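Long-range contacts in AlkD2 (Streptococcus mutans, PDB 6M9M), which is of unknown function but binds inosine-5'-monophosphate and belongs to the HEAT-like repeat family of DNA glycosylases: residues A[76-81]-A[119-123]; A[72-76]-A[110-114]; A[131-135]-A[146-150]. One frame throughout, in Å; residues are numbered along the deposited sequence.

Contact 1 (A[76-81]-A[119-123]); sequences RDEVSK and NLHTR
N119 meets S80 through its amide nitrogen. ND2 gives the S80 carbonyl a weak hydrogen bond, 3.4 Å from N119 ND2 to S80 O and bent to 131°. The same nitrogen also donates to a water, which in turn donates to the backbone O of D77, so N119 reaches the 76-81 backbone both directly and through solvent. Its other amide atom works within its own segment. As the N-cap of helix 120-129, N119 places OD1 2.8 Å from H121 N, tilted from the carbonyl plane. OD1 also accepts from the imidazole, at 3.0 Å from H121 ND1, this time in the carbonyl plane and on a lone pair. Two bonds from H121 thus hold the amide, and they leave ND2 turned to the other segment.

H121 brings its CB to 3.2 Å from S80 O. The ring is fixed by the bond from ND1 to N119. L120 CD1 lies over the centre of one ring face.

T122 makes the firm bond of the contact. Its hydroxyl donates to the carbonyl of R76, 2.7 Å from T122 OG1 to R76 O, in the carbonyl plane. S80 OG also donates to R76 O, at 2.8 Å, from above that plane. Two hydroxyls thus grip R76 O at a wider pi-type turn of the helix. T122 OG1 lies beside its own backbone N (chi1 -55°), which puts methyl CG2 anti to that N and 3.7 Å from R76 CG.

The contact joins the C-terminal part of helix 69-79 to the start of helix 120-129. Helix 85-102 lies beside both: L91 packs on S80, and Q88 touches H121 and donates to S80 O. W114 of helix 108-115 packs on R76 and T122.

Contact 2 (A[72-76]-A[110-114]); sequences LIFMR and IIDEW
R76 lays its aliphatic chain over one face of the W114 indole. R76 CG stands 3.8 Å from the centroid of the five-membered ring of W114, 20° off the normal, a CH-pi contact. R76 CB reaches W114 CZ2 at 3.5 Å. The chain then bends at chi3, and the guanidinium ends up turned steeply against the ring. A salt bridge runs to E113, 3.0 Å from R76 NH1 to E113 OE1, and the hydrogen bond within it is weak at 140°. The carboxylate oxygen lies at the guanidinium edge, but the two planes are nearly perpendicular.

Apolar groups complete the shell. L72 splits its branches: CD1 touches W114 CZ2 at 3.8 Å, and CD2 touches I110 CG2 at 3.9 Å. M75 CB packs on W114 CH2.

Further out, F95 meets the W114 ring, and F98 of helix 85-102 touches L72 and I110. The short helix axes run 12.2 Å apart at 28°, far enough for the indole and the R76 chain to lie between them. Such side-by-side helices fit a HEAT-like repeat fold.

The chemistry is divided: apolar packing carries the buried side, while on the partly exposed side D77 and E113 share the charge of R76 and together fix its guanidinium.

Contact 3 (A[131-135]-A[146-150]); sequences RIWTN and AIRRI
One face of the W133 indole carries the end of I150. I150 CD1 sits 3.6 Å from the centroid of the five-membered ring of W133 and only 3° off its normal, a CH-pi contact made almost straight down. I150 CG1 follows it, 3.8 Å from W133 CE2. At the ring edge, near its plane, R149 CD lies 4.2 Å from W133 CZ3. A146 CB is 3.7 Å from W133 CE3.

I150 reaches the ring because its chain is extended: CG1 is anti to the carbonyl carbon (chi1 -64°), and chi2 at 158° carries CD1 outward. T134 CG2 adds a looser touch on A146 CB.

The indole also has a polar anchor, since W133 NE1 donates to the backbone O of T127. F139 meets it edge-to-face, and I111 of helix 108-115 packs on it. The charged end of R149 turns to D112 and E145.

All five touching residues are buried. W133 stands in a short 3-10 segment of the loop after helix 120-129. Its indole packs that loop onto helix 143-151 in the hydrophobic interior, consistent with an all-helical HEAT-like repeat fold.

In the fold
Contacts 1 and 2 are neighbours, with centres 8 Å apart. Both use helix 69-79 and share R76. They cross along the chain, because helix 108-115 and helix 120-129 come in succession and pack on that one helix. Contact 3 comes later in the chain, in series with both. Its centre is 17 Å from that of contact 2 and 20 Å from that of contact 1. It still touches contact 2, through D112 with R149 and I111 on W133. There the loop after helix 120-129 packs on helix 143-151, so packing runs on from helix 69-79 through the all-helical fold. Contact 1 lies near the nucleotide, with the H121 side chain about 9 Å from the bound IMP.

Contact 1 (A[76-81]-A[119-123])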
loop_
_atom_site.group_PDB
_atom_site.type_symbol
_atom_site.label_atom_id
_atom_site.label_comp_id
_atom_site.label_asym_id
_atom_site.label_seq_id
_atom_site.Cartn_x
_atom_site.Cartn_y
_atom_site.Cartn_z
ATOM N N ARG A 76 9.703 2.098 -2.065
ATOM C CA ARG A 76 9.807 0.641 -2.074
ATOM C C ARG A 76 10.824 0.143 -1.066
ATOM O O ARG A 76 10.578 -0.836 -0.356
ATOM C CB ARG A 76 10.211 0.184 -3.479
ATOM C CG ARG A 76 10.194 -1.324 -3.706
ATOM C CD ARG A 76 10.798 -1.701 -5.056
ATOM N NE ARG A 76 12.223 -1.427 -5.046
ATOM C CZ ARG A 76 12.986 -1.220 -6.111
ATOM N NH1 ARG A 76 12.468 -1.253 -7.324
ATOM N NH2 ARG A 76 14.269 -0.967 -5.940
ATOM N N ASP A 77 11.980 0.801 -0.995
ATOM C CA ASP A 77 13.117 0.248 -0.284
ATOM C C ASP A 77 13.447 0.944 1.027
ATOM O O ASP A 77 14.107 0.336 1.866
ATOM C CB ASP A 77 14.368 0.307 -1.171
ATOM C CG ASP A 77 14.315 -0.648 -2.339
ATOM O OD1 ASP A 77 13.423 -1.528 -2.377
ATOM O OD2 ASP A 77 15.168 -0.492 -3.230
ATOM N N GLU A 78 13.069 2.207 1.205
ATOM C CA GLU A 78 13.413 2.957 2.403
ATOM C C GLU A 78 12.215 3.252 3.293
ATOM O O GLU A 78 12.283 2.987 4.487
ATOM C CB GLU A 78 14.170 4.247 2.075
ATOM C CG GLU A 78 15.342 4.059 1.137
ATOM C CD GLU A 78 16.420 3.117 1.649
ATOM O OE1 GLU A 78 16.468 2.824 2.863
ATOM O OE2 GLU A 78 17.240 2.688 0.819
ATOM N N VAL A 79 11.105 3.761 2.745
ATOM C CA VAL A 79 9.928 3.988 3.582
ATOM C C VAL A 79 9.461 2.665 4.182
ATOM O O VAL A 79 8.932 2.625 5.303
ATOM C CB VAL A 79 8.818 4.707 2.790
ATOM C CG1 VAL A 79 7.588 4.873 3.668
ATOM C CG2 VAL A 79 9.312 6.057 2.281
ATOM N N SER A 80 9.623 1.565 3.438
ATOM C CA SER A 80 9.248 0.249 3.917
ATOM C C SER A 80 9.994 -0.177 5.174
ATOM O O SER A 80 9.527 -1.113 5.830
ATOM C CB SER A 80 9.479 -0.760 2.804
ATOM O OG SER A 80 10.831 -0.711 2.396
ATOM N N LYS A 81 11.092 0.496 5.547
ATOM C CA LYS A 81 11.802 0.223 6.797
ATOM C C LYS A 81 11.208 0.952 8.003
ATOM O O LYS A 81 11.663 0.736 9.128
ATOM C CB LYS A 81 13.284 0.605 6.667
ATOM C CG LYS A 81 14.039 -0.168 5.611
ATOM C CD LYS A 81 15.418 0.484 5.370
ATOM C CE LYS A 81 16.238 -0.298 4.380
ATOM N NZ LYS A 81 17.474 0.420 4.028
ATOM N N ASN A 119 11.445 -7.117 1.392
ATOM C CA ASN A 119 10.947 -6.515 2.623
ATOM C C ASN A 119 9.461 -6.826 2.739
ATOM O O ASN A 119 8.677 -6.477 1.854
ATOM C CB ASN A 119 11.218 -5.009 2.633
ATOM C CG ASN A 119 10.913 -4.345 3.973
ATOM O OD1 ASN A 119 10.032 -4.755 4.731
ATOM N ND2 ASN A 119 11.641 -3.285 4.254
ATOM N N LEU A 120 9.084 -7.498 3.821
ATOM C CA LEU A 120 7.690 -7.830 4.042
ATOM C C LEU A 120 6.795 -6.593 4.017
ATOM O O LEU A 120 5.626 -6.692 3.643
ATOM C CB LEU A 120 7.547 -8.600 5.357
ATOM C CG LEU A 120 7.808 -7.828 6.665
ATOM C CD1 LEU A 120 6.548 -7.137 7.186
ATOM C CD2 LEU A 120 8.382 -8.732 7.728
ATOM N N HIS A 121 7.323 -5.425 4.399
ATOM C CA HIS A 121 6.505 -4.218 4.373
ATOM C C HIS A 121 6.231 -3.752 2.952
ATOM O O HIS A 121 5.179 -3.163 2.690
ATOM C CB HIS A 121 7.169 -3.107 5.176
ATOM C CG HIS A 121 7.290 -3.411 6.635
ATOM N ND1 HIS A 121 8.444 -3.913 7.189
ATOM C CD2 HIS A 121 6.390 -3.327 7.645
ATOM C CE1 HIS A 121 8.256 -4.108 8.482
ATOM N NE2 HIS A 121 7.019 -3.762 8.783
ATOM N N THR A 122 7.162 -3.996 2.035
ATOM C CA THR A 122 6.913 -3.689 0.628
ATOM C C THR A 122 5.811 -4.583 0.079
ATOM O O THR A 122 4.890 -4.112 -0.595
ATOM C CB THR A 122 8.207 -3.889 -0.168
ATOM O OG1 THR A 122 9.269 -3.110 0.413
ATOM C CG2 THR A 122 8.027 -3.505 -1.637
ATOM N N ARG A 123 5.879 -5.881 0.379
ATOM C CA ARG A 123 4.864 -6.811 -0.104
ATOM C C ARG A 123 3.497 -6.462 0.468
ATOM O O ARG A 123 2.497 -6.449 -0.263
ATOM C CB ARG A 123 5.251 -8.242 0.286
ATOM C CG ARG A 123 6.597 -8.687 -0.273
ATOM C CD ARG A 123 6.816 -10.182 -0.225
ATOM N NE ARG A 123 6.793 -10.779 1.103
ATOM C CZ ARG A 123 7.813 -10.785 1.951
ATOM N NH1 ARG A 123 8.947 -10.153 1.648
ATOM N NH2 ARG A 123 7.687 -11.401 3.107
HETATM O O HOH W 1 13.692 -2.397 2.182
#

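Contact 2 (A[72-76]-A[110-114])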
loop_
_atom_site.group_PDB
_atom_site.type_symbol
_atom_site.label_atom_id
_atom_site.label_comp_id
_atom_site.label_asym_id
_atom_site.label_seq_id
_atom_site.Cartn_x
_atom_site.Cartn_y
_atom_site.Cartn_z
ATOM N N LEU A 72 9.760 6.563 -6.270
ATOM C CA LEU A 72 9.130 5.253 -6.126
ATOM C C LEU A 72 10.086 4.227 -5.514
ATOM O O LEU A 72 9.677 3.431 -4.663
ATOM C CB LEU A 72 8.584 4.796 -7.471
ATOM C CG LEU A 72 7.798 3.504 -7.468
ATOM C CD1 LEU A 72 6.557 3.616 -6.614
ATOM C CD2 LEU A 72 7.451 3.076 -8.872
ATOM N N ILE A 73 11.366 4.237 -5.923
ATOM C CA ILE A 73 12.354 3.340 -5.322
ATOM C C ILE A 73 12.534 3.654 -3.840
ATOM O O ILE A 73 12.658 2.746 -3.012
ATOM C CB ILE A 73 13.693 3.420 -6.084
ATOM C CG1 ILE A 73 13.583 2.757 -7.461
ATOM C CG2 ILE A 73 14.832 2.820 -5.266
ATOM C CD1 ILE A 73 14.756 3.061 -8.392
ATOM N N PHE A 74 12.578 4.936 -3.477
ATOM C CA PHE A 74 12.708 5.286 -2.062
ATOM C C PHE A 74 11.513 4.779 -1.252
ATOM O O PHE A 74 11.679 4.270 -0.135
ATOM C CB PHE A 74 12.887 6.788 -1.926
ATOM C CG PHE A 74 13.285 7.249 -0.553
ATOM C CD1 PHE A 74 14.613 7.309 -0.190
ATOM C CD2 PHE A 74 12.332 7.636 0.365
ATOM C CE1 PHE A 74 14.993 7.748 1.071
ATOM C CE2 PHE A 74 12.710 8.081 1.633
ATOM C CZ PHE A 74 14.040 8.138 1.977
ATOM N N MET A 75 10.303 4.874 -1.813
ATOM C CA MET A 75 9.135 4.283 -1.168
ATOM C C MET A 75 9.310 2.778 -0.989
ATOM O O MET A 75 9.080 2.227 0.098
ATOM C CB MET A 75 7.889 4.554 -2.015
ATOM C CG MET A 75 7.399 5.989 -2.056
ATOM S SD MET A 75 6.199 6.316 -3.362
ATOM C CE MET A 75 4.972 5.054 -3.063
ATOM N N ARG A 76 9.703 2.098 -2.065
ATOM C CA ARG A 76 9.807 0.641 -2.074
ATOM C C ARG A 76 10.824 0.143 -1.066
ATOM O O ARG A 76 10.578 -0.836 -0.356
ATOM C CB ARG A 76 10.211 0.184 -3.479
ATOM C CG ARG A 76 10.194 -1.324 -3.706
ATOM C CD ARG A 76 10.798 -1.701 -5.056
ATOM N NE ARG A 76 12.223 -1.427 -5.046
ATOM C CZ ARG A 76 12.986 -1.220 -6.111
ATOM N NH1 ARG A 76 12.468 -1.253 -7.324
ATOM N NH2 ARG A 76 14.269 -0.967 -5.940
ATOM N N ILE A 110 5.234 -3.069 -11.824
ATOM C CA ILE A 110 5.636 -2.539 -10.527
ATOM C C ILE A 110 4.900 -3.256 -9.402
ATOM O O ILE A 110 5.490 -3.577 -8.367
ATOM C CB ILE A 110 5.401 -1.018 -10.495
ATOM C CG1 ILE A 110 6.171 -0.307 -11.600
ATOM C CG2 ILE A 110 5.744 -0.463 -9.137
ATOM C CD1 ILE A 110 7.615 -0.526 -11.583
ATOM N N ILE A 111 3.599 -3.486 -9.572
ATOM C CA ILE A 111 2.850 -4.294 -8.620
ATOM C C ILE A 111 3.564 -5.627 -8.409
ATOM O O ILE A 111 3.812 -6.056 -7.272
ATOM C CB ILE A 111 1.401 -4.465 -9.107
ATOM C CG1 ILE A 111 0.670 -3.114 -9.099
ATOM C CG2 ILE A 111 0.658 -5.470 -8.243
ATOM C CD1 ILE A 111 -0.636 -3.119 -9.846
ATOM N N ASP A 112 3.937 -6.290 -9.504
ATOM C CA ASP A 112 4.580 -7.595 -9.380
ATOM C C ASP A 112 5.929 -7.477 -8.680
ATOM O O ASP A 112 6.300 -8.339 -7.878
ATOM C CB ASP A 112 4.693 -8.235 -10.769
ATOM C CG ASP A 112 3.329 -8.642 -11.322
ATOM O OD1 ASP A 112 2.415 -8.846 -10.501
ATOM O OD2 ASP A 112 3.155 -8.748 -12.555
ATOM N N GLU A 113 6.677 -6.418 -8.966
ATOM C CA GLU A 113 7.954 -6.194 -8.296
ATOM C C GLU A 113 7.773 -6.019 -6.792
ATOM O O GLU A 113 8.494 -6.626 -5.995
ATOM C CB GLU A 113 8.598 -4.968 -8.934
ATOM C CG GLU A 113 9.901 -4.511 -8.391
ATOM C CD GLU A 113 10.440 -3.359 -9.241
ATOM O OE1 GLU A 113 10.151 -2.191 -8.922
ATOM O OE2 GLU A 113 11.109 -3.623 -10.261
ATOM N N TRP A 114 6.796 -5.214 -6.374
ATOM C CA TRP A 114 6.592 -5.013 -4.943
ATOM C C TRP A 114 6.123 -6.297 -4.264
ATOM O O TRP A 114 6.553 -6.601 -3.147
ATOM C CB TRP A 114 5.609 -3.870 -4.698
ATOM C CG TRP A 114 6.185 -2.488 -4.876
ATOM C CD1 TRP A 114 6.941 -2.019 -5.915
ATOM C CD2 TRP A 114 6.053 -1.398 -3.957
ATOM N NE1 TRP A 114 7.273 -0.704 -5.702
ATOM C CE2 TRP A 114 6.740 -0.295 -4.508
ATOM C CE3 TRP A 114 5.418 -1.251 -2.722
ATOM C CZ2 TRP A 114 6.809 0.940 -3.864
ATOM C CZ3 TRP A 114 5.471 -0.022 -2.088
ATOM C CH2 TRP A 114 6.177 1.055 -2.653
#

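Contact 3 (A[131-135]-A[146-150])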
loop_
_atom_site.group_PDB
_atom_site.type_symbol
_atom_site.label_atom_id
_atom_site.label_comp_id
_atom_site.label_asym_id
_atom_site.label_seq_id
_atom_site.Cartn_x
_atom_site.Cartn_y
_atom_site.Cartn_z
ATOM N N ARG A 131 -6.461 -2.879 -1.880
ATOM C CA ARG A 131 -7.780 -3.349 -1.448
ATOM C C ARG A 131 -8.795 -2.212 -1.570
ATOM O O ARG A 131 -8.489 -1.058 -1.240
ATOM C CB ARG A 131 -7.708 -3.803 0.009
ATOM C CG ARG A 131 -6.873 -5.065 0.239
ATOM C CD ARG A 131 -6.799 -5.420 1.720
ATOM N NE ARG A 131 -8.126 -5.769 2.207
ATOM C CZ ARG A 131 -8.449 -5.887 3.481
ATOM N NH1 ARG A 131 -7.525 -5.706 4.411
ATOM N NH2 ARG A 131 -9.691 -6.204 3.812
ATOM N N ILE A 132 -10.006 -2.508 -2.053
ATOM C CA ILE A 132 -10.449 -3.782 -2.622
ATOM C C ILE A 132 -9.958 -3.868 -4.064
ATOM O O ILE A 132 -10.252 -2.986 -4.879
ATOM C CB ILE A 132 -11.994 -3.855 -2.542
ATOM C CG1 ILE A 132 -12.424 -3.830 -1.076
ATOM C CG2 ILE A 132 -12.490 -5.069 -3.297
ATOM C CD1 ILE A 132 -13.932 -3.654 -0.845
ATOM N N TRP A 133 -9.190 -4.906 -4.399
ATOM C CA TRP A 133 -8.473 -4.893 -5.672
ATOM C C TRP A 133 -9.442 -4.807 -6.847
ATOM O O TRP A 133 -9.191 -4.086 -7.812
ATOM C CB TRP A 133 -7.609 -6.135 -5.842
ATOM C CG TRP A 133 -6.296 -6.194 -5.121
ATOM C CD1 TRP A 133 -6.062 -6.053 -3.774
ATOM C CD2 TRP A 133 -5.032 -6.485 -5.720
ATOM N NE1 TRP A 133 -4.718 -6.240 -3.507
ATOM C CE2 TRP A 133 -4.068 -6.488 -4.691
ATOM C CE3 TRP A 133 -4.617 -6.736 -7.031
ATOM C CZ2 TRP A 133 -2.730 -6.745 -4.933
ATOM C CZ3 TRP A 133 -3.282 -6.985 -7.270
ATOM C CH2 TRP A 133 -2.354 -6.989 -6.218
ATOM N N THR A 134 -10.551 -5.542 -6.782
ATOM C CA THR A 134 -11.499 -5.617 -7.886
ATOM C C THR A 134 -12.441 -4.419 -7.955
ATOM O O THR A 134 -13.306 -4.399 -8.826
ATOM C CB THR A 134 -12.251 -6.942 -7.824
ATOM O OG1 THR A 134 -12.705 -7.178 -6.489
ATOM C CG2 THR A 134 -11.346 -8.077 -8.245
ATOM N N ASN A 135 -12.271 -3.418 -7.091
ATOM C CA ASN A 135 -12.866 -2.104 -7.299
ATOM C C ASN A 135 -11.984 -1.173 -8.128
ATOM O O ASN A 135 -12.429 -0.089 -8.502
ATOM C CB ASN A 135 -13.173 -1.432 -5.958
ATOM C CG ASN A 135 -14.385 -2.015 -5.276
ATOM O OD1 ASN A 135 -15.136 -2.779 -5.864
ATOM N ND2 ASN A 135 -14.581 -1.645 -4.032
ATOM N N ALA A 146 -6.232 -10.179 -10.307
ATOM C CA ALA A 146 -6.035 -9.850 -8.904
ATOM C C ALA A 146 -5.920 -11.116 -8.072
ATOM O O ALA A 146 -4.998 -11.253 -7.269
ATOM C CB ALA A 146 -7.192 -8.985 -8.409
ATOM N N ILE A 147 -6.857 -12.051 -8.246
ATOM C CA ILE A 147 -6.872 -13.257 -7.422
ATOM C C ILE A 147 -5.540 -13.995 -7.536
ATOM O O ILE A 147 -4.964 -14.431 -6.532
ATOM C CB ILE A 147 -8.069 -14.148 -7.809
ATOM C CG1 ILE A 147 -9.382 -13.453 -7.431
ATOM C CG2 ILE A 147 -7.963 -15.512 -7.146
ATOM C CD1 ILE A 147 -10.615 -14.113 -8.023
ATOM N N ARG A 148 -5.034 -14.161 -8.765
ATOM C CA ARG A 148 -3.806 -14.930 -8.953
ATOM C C ARG A 148 -2.632 -14.261 -8.250
ATOM O O ARG A 148 -1.810 -14.928 -7.606
ATOM C CB ARG A 148 -3.493 -15.102 -10.445
ATOM C CG ARG A 148 -2.208 -15.875 -10.713
ATOM C CD ARG A 148 -1.827 -15.906 -12.183
ATOM N NE ARG A 148 -1.135 -14.691 -12.613
ATOM C CZ ARG A 148 -1.655 -13.759 -13.410
ATOM N NH1 ARG A 148 -2.886 -13.881 -13.886
ATOM N NH2 ARG A 148 -0.931 -12.699 -13.740
ATOM N N ARG A 149 -2.535 -12.938 -8.368
ATOM C CA ARG A 149 -1.409 -12.219 -7.789
ATOM C C ARG A 149 -1.436 -12.281 -6.269
ATOM O O ARG A 149 -0.393 -12.451 -5.634
ATOM C CB ARG A 149 -1.432 -10.760 -8.247
ATOM C CG ARG A 149 -0.912 -10.580 -9.653
ATOM C CD ARG A 149 -0.984 -9.104 -10.098
ATOM N NE ARG A 149 -0.168 -8.919 -11.283
ATOM C CZ ARG A 149 -0.575 -9.182 -12.518
ATOM N NH1 ARG A 149 -1.829 -9.568 -12.737
ATOM N NH2 ARG A 149 0.277 -9.045 -13.524
ATOM N N ILE A 150 -2.616 -12.131 -5.678
ATOM C CA ILE A 150 -2.743 -12.165 -4.229
ATOM C C ILE A 150 -2.478 -13.574 -3.716
ATOM O O ILE A 150 -1.732 -13.784 -2.745
ATOM C CB ILE A 150 -4.139 -11.671 -3.811
ATOM C CG1 ILE A 150 -4.352 -10.213 -4.191
ATOM C CG2 ILE A 150 -4.328 -11.857 -2.308
ATOM C CD1 ILE A 150 -5.830 -9.822 -4.291
#